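Local coordinates for protein haloacid dehalogenase-like hydrolase (Bacteroides thetaiotaomicron, PDB 2RBK) that probably acts as a magnesium-dependent phosphatase of the haloacid dehalogenase superfamily, binding vanadate and a magnesium ion at its active site, at residues I105-E109 with H110-V114; G44-K47 with A48-N51. All coordinates share one frame; numbering follows the deposited sequence.

Contact 1: residues I105-E109 with H110-V114; sequences IFVEE and HNISV
The carbonyl oxygen F106 O is gripped twice: S113 N donates to it at 3.0 Å and water 1 donates as well. The reverse bond, F106 N to S113 O at 2.9 Å, is the straighter of the two (164° at the hydrogen) and completes the hydrogen-bonded pair of an antiparallel beta hairpin. Nearer the turn, E108 N reaches N111 O at 2.8 Å, leaving E109 and H110 to form the tip.

Water 1 also donates to E108 OE2 and hydrogen-bonds S113 OG, so one solvent molecule links a main-chain carbonyl, a carboxylate and a hydroxyl; OE2 is held further by a salt bridge to K145.

On the face carrying I105, V107, I112 and V114 the side chains that meet are aliphatic. The CG1 branch of I112 meets both I105 CG2 at 3.9 Å and V107 CG2 at 4.1 Å, while I105 CG1 leans on V114 CG2.

At the tip, E109 and H110 point the same way. E109 CG stands anti to the backbone N (chi1 -174°), which carries the chain over one face of the imidazole: CG lies 3.7 Å from the ring centroid, a CH-pi contact, and the carboxylate plane is only 12° from that of the ring. The carboxylate itself goes on to K82 through OE1 and Y72 through OE2. Cutting the side chain back to an alanine here would probably take this counter-charge from K82 and this acceptor from Y72, and leave the H110 ring freer to turn.

The chemistry thus splits by side, with aliphatic branches packed on one face and, on the S113 side, a carboxylate and a hydroxyl joined through water; beyond the hairpin, E108 with K145 and E109 with K82 tie the turn to neighbouring segments.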
loop_
_atom_site.group_PDB
_atom_site.type_symbol
_atom_site.label_atom_id
_atom_site.label_comp_id
_atom_site.label_asym_id
_atom_site.label_seq_id
_atom_site.Cartn_x
_atom_site.Cartn_y
_atom_site.Cartn_z
ATOM N N ILE A 105 -6.854 9.001 -10.220
ATOM C CA ILE A 105 -5.441 8.809 -10.562
ATOM C C ILE A 105 -5.310 7.523 -11.341
ATOM O O ILE A 105 -5.940 6.483 -11.042
ATOM C CB ILE A 105 -4.573 8.796 -9.302
ATOM C CG1 ILE A 105 -4.634 10.129 -8.561
ATOM C CG2 ILE A 105 -3.170 8.346 -9.550
ATOM C CD1 ILE A 105 -4.101 10.067 -7.154
ATOM N N PHE A 106 -4.493 7.573 -12.405
ATOM C CA PHE A 106 -4.194 6.414 -13.255
ATOM C C PHE A 106 -2.714 6.187 -13.248
ATOM O O PHE A 106 -1.954 7.096 -13.646
ATOM C CB PHE A 106 -4.721 6.614 -14.685
ATOM C CG PHE A 106 -6.224 6.707 -14.779
ATOM C CD1 PHE A 106 -6.879 7.911 -14.548
ATOM C CD2 PHE A 106 -6.996 5.599 -15.077
ATOM C CE1 PHE A 106 -8.232 7.977 -14.606
ATOM C CE2 PHE A 106 -8.352 5.691 -15.174
ATOM C CZ PHE A 106 -8.993 6.895 -14.913
ATOM N N VAL A 107 -2.261 5.028 -12.818
ATOM C CA VAL A 107 -0.864 4.739 -12.657
ATOM C C VAL A 107 -0.431 3.696 -13.695
ATOM O O VAL A 107 -1.006 2.599 -13.747
ATOM C CB VAL A 107 -0.517 4.209 -11.234
ATOM C CG1 VAL A 107 0.988 4.236 -11.104
ATOM C CG2 VAL A 107 -1.213 4.975 -10.159
ATOM N N GLU A 108 0.565 4.039 -14.480
ATOM C CA GLU A 108 1.227 3.164 -15.432
ATOM C C GLU A 108 2.550 2.737 -14.816
ATOM O O GLU A 108 2.958 3.208 -13.767
ATOM C CB GLU A 108 1.466 3.895 -16.734
ATOM C CG GLU A 108 0.188 4.385 -17.411
ATOM C CD GLU A 108 0.534 5.381 -18.487
ATOM O OE1 GLU A 108 0.874 5.063 -19.621
ATOM O OE2 GLU A 108 0.520 6.583 -18.157
ATOM N N GLU A 109 3.263 1.815 -15.492
ATOM C CA GLU A 109 4.530 1.359 -14.943
ATOM C C GLU A 109 5.513 2.507 -14.688
ATOM O O GLU A 109 6.168 2.507 -13.657
ATOM C CB GLU A 109 5.134 0.334 -15.907
ATOM C CG GLU A 109 6.376 -0.279 -15.316
ATOM C CD GLU A 109 7.051 -1.412 -16.028
ATOM O OE1 GLU A 109 6.786 -1.608 -17.225
ATOM O OE2 GLU A 109 7.867 -2.148 -15.372
ATOM N N HIS A 110 5.578 3.412 -15.668
ATOM C CA HIS A 110 6.543 4.508 -15.609
ATOM C C HIS A 110 5.936 5.880 -15.805
ATOM O O HIS A 110 6.651 6.856 -16.125
ATOM C CB HIS A 110 7.653 4.314 -16.665
ATOM C CG HIS A 110 8.407 3.063 -16.544
ATOM N ND1 HIS A 110 9.152 2.748 -15.416
ATOM C CD2 HIS A 110 8.526 2.053 -17.443
ATOM C CE1 HIS A 110 9.721 1.545 -15.629
ATOM N NE2 HIS A 110 9.355 1.110 -16.832
ATOM N N ASN A 111 4.654 6.054 -15.504
ATOM C CA ASN A 111 4.005 7.378 -15.487
ATOM C C ASN A 111 2.866 7.330 -14.507
ATOM O O ASN A 111 2.333 6.253 -14.211
ATOM C CB ASN A 111 3.486 7.850 -16.830
ATOM C CG ASN A 111 4.584 8.168 -17.801
ATOM O OD1 ASN A 111 5.165 9.248 -17.711
ATOM N ND2 ASN A 111 4.803 7.275 -18.719
ATOM N N ILE A 112 2.494 8.486 -14.025
ATOM C CA ILE A 112 1.368 8.654 -13.122
ATOM C C ILE A 112 0.621 9.932 -13.555
ATOM O O ILE A 112 1.268 10.925 -13.861
ATOM C CB ILE A 112 1.749 8.654 -11.633
ATOM C CG1 ILE A 112 0.527 8.642 -10.727
ATOM C CG2 ILE A 112 2.699 9.779 -11.280
ATOM C CD1 ILE A 112 0.840 8.449 -9.209
ATOM N N SER A 113 -0.688 9.855 -13.566
ATOM C CA SER A 113 -1.530 10.976 -13.997
ATOM C C SER A 113 -2.753 11.093 -13.144
ATOM O O SER A 113 -3.216 10.122 -12.550
ATOM C CB SER A 113 -1.978 10.718 -15.445
ATOM O OG SER A 113 -0.963 10.394 -16.316
ATOM N N VAL A 114 -3.354 12.278 -13.156
ATOM C CA VAL A 114 -4.651 12.506 -12.494
ATOM C C VAL A 114 -5.569 13.187 -13.459
ATOM O O VAL A 114 -5.150 14.038 -14.254
ATOM C CB VAL A 114 -4.460 13.261 -11.174
ATOM C CG1 VAL A 114 -3.870 14.662 -11.387
ATOM C CG2 VAL A 114 -5.757 13.317 -10.408
HETATM O O HOH W 1 -0.431 7.784 -16.015
HETATM O O HOH W 2 3.541 5.484 -19.891
HETATM O O HOH W 3 10.040 -1.202 -18.235
#

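Contact 2: residues G44-K47 with A48-N51; sequences GRPK and AIIN
The loop leaving strand 38-42 carries the second conserved motif of the HAD fold, T43 and G44 of the vanadate pocket, and then folds back through a short 3-10-like turn about K47 and A48. Two backbone bonds of the i to i+3 kind define that turn: I49 N to P46 O at 2.9 Å and I50 N to K47 O at 3.0 Å. In both cases the donor stands above the carbonyl plane, 45° and 66° out of it, away from the lone pairs.

Next to it, I50 is the centre of an inverse gamma turn, closed by a weak bond from N51 N to I49 O. That same oxygen takes a shorter bond from the side chain of R45, NH1 to I49 O at 2.8 Å, and it lies almost in the guanidinium plane, at the edge of the group. R45 gets there as a straight arm, extended from CG to NE, and crosses I49 at about a right angle. Its NE makes a salt bridge to D10, a ligand of the magnesium ion, so a single guanidinium joins the metal-site loop to the end of this turn, and the second-shell bond to I49 O is likely to help fix its rotation.

Along the arm's base, at R45 CB and CG, the packing is aliphatic. I49 holds CG1 between its backbone N and carbonyl carbon (chi1 70°), and this swings the branch against the proline ring, CG1 to P46 CD at 3.7 Å, with R45 CB close by. I50 CG1 also reaches R45 CB, at 3.9 Å, from a direction about perpendicular to that of I49 CG1. Beyond the guanidinium, water 4 accepts from R45 NH1 at 3.0 Å and donates to N51 OD1, while N51 ND2 is bonded to H130 O.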
loop_
_atom_site.group_PDB
_atom_site.type_symbol
_atom_site.label_atom_id
_atom_site.label_comp_id
_atom_site.label_asym_id
_atom_site.label_seq_id
_atom_site.Cartn_x
_atom_site.Cartn_y
_atom_site.Cartn_z
ATOM N N GLY A 44 0.008 0.496 -0.925
ATOM C CA GLY A 44 -0.814 0.929 -1.995
ATOM C C GLY A 44 -0.184 1.977 -2.858
ATOM O O GLY A 44 -0.583 2.230 -4.008
ATOM N N ARG A 45 0.825 2.706 -2.366
ATOM C CA ARG A 45 1.456 3.710 -3.182
ATOM C C ARG A 45 2.203 3.082 -4.341
ATOM O O ARG A 45 2.880 2.063 -4.171
ATOM C CB ARG A 45 2.467 4.508 -2.364
ATOM C CG ARG A 45 1.943 5.381 -1.289
ATOM C CD ARG A 45 3.022 6.141 -0.555
ATOM N NE ARG A 45 2.481 7.010 0.490
ATOM C CZ ARG A 45 2.652 8.324 0.567
ATOM N NH1 ARG A 45 3.352 9.008 -0.343
ATOM N NH2 ARG A 45 2.089 8.943 1.598
ATOM N N PRO A 46 2.164 3.706 -5.527
ATOM C CA PRO A 46 3.158 3.420 -6.562
ATOM C C PRO A 46 4.519 3.963 -6.163
ATOM O O PRO A 46 4.603 4.972 -5.441
ATOM C CB PRO A 46 2.632 4.084 -7.805
ATOM C CG PRO A 46 1.745 5.130 -7.290
ATOM C CD PRO A 46 1.168 4.709 -5.978
ATOM N N LYS A 47 5.583 3.382 -6.690
ATOM C CA LYS A 47 6.926 3.854 -6.413
ATOM C C LYS A 47 7.066 5.335 -6.678
ATOM O O LYS A 47 7.805 6.047 -5.948
ATOM C CB LYS A 47 7.924 3.049 -7.262
ATOM C CG LYS A 47 9.392 3.342 -7.022
ATOM C CD LYS A 47 10.268 2.663 -8.031
ATOM C CE LYS A 47 11.768 2.952 -7.892
ATOM N NZ LYS A 47 12.493 2.076 -8.865
ATOM N N ALA A 48 6.411 5.847 -7.724
ATOM C CA ALA A 48 6.494 7.216 -8.113
ATOM C C ALA A 48 6.119 8.199 -6.980
ATOM O O ALA A 48 6.611 9.330 -7.039
ATOM C CB ALA A 48 5.596 7.588 -9.335
ATOM N N ILE A 49 5.340 7.774 -5.995
ATOM C CA ILE A 49 4.966 8.678 -4.909
ATOM C C ILE A 49 5.479 8.162 -3.565
ATOM O O ILE A 49 5.050 8.671 -2.531
ATOM C CB ILE A 49 3.459 8.972 -4.874
ATOM C CG1 ILE A 49 2.605 7.796 -4.448
ATOM C CG2 ILE A 49 3.030 9.562 -6.209
ATOM C CD1 ILE A 49 1.145 8.103 -4.283
ATOM N N ILE A 50 6.424 7.211 -3.548
ATOM C CA ILE A 50 7.060 6.794 -2.282
ATOM C C ILE A 50 8.176 7.785 -2.010
ATOM O O ILE A 50 9.361 7.572 -2.352
ATOM C CB ILE A 50 7.528 5.334 -2.325
ATOM C CG1 ILE A 50 6.365 4.411 -2.566
ATOM C CG2 ILE A 50 8.248 5.007 -1.012
ATOM C CD1 ILE A 50 6.733 2.953 -2.715
ATOM N N ASN A 51 7.823 8.912 -1.402
ATOM C CA ASN A 51 8.702 10.054 -1.156
ATOM C C ASN A 51 8.938 10.214 0.341
ATOM O O ASN A 51 9.478 11.242 0.744
ATOM C CB ASN A 51 8.123 11.348 -1.754
ATOM C CG ASN A 51 6.909 11.839 -0.973
ATOM O OD1 ASN A 51 6.246 11.098 -0.254
ATOM N ND2 ASN A 51 6.561 13.126 -1.102
HETATM O O HOH W 4 4.305 11.374 1.252
#

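In the fold
From the N terminus, strands 4-7 and 38-42 of the large mixed sheet lead into contact 2, a compact turn closed before helix 54-58. The chain then completes the neighbouring strands of that sheet and helix 87-100 before contact 1 closes the hairpin of strands 104-107 and 112-115, part of a small antiparallel sheet consistent with the cap domain of this HAD type. The two are in series; neither encloses the other. They meet in space, however: V107 CG1 packs on P46 CB at 3.7 Å, and I112 touches P46, A48 and I49, so the apolar face of the hairpin rests on the turn beside the active site.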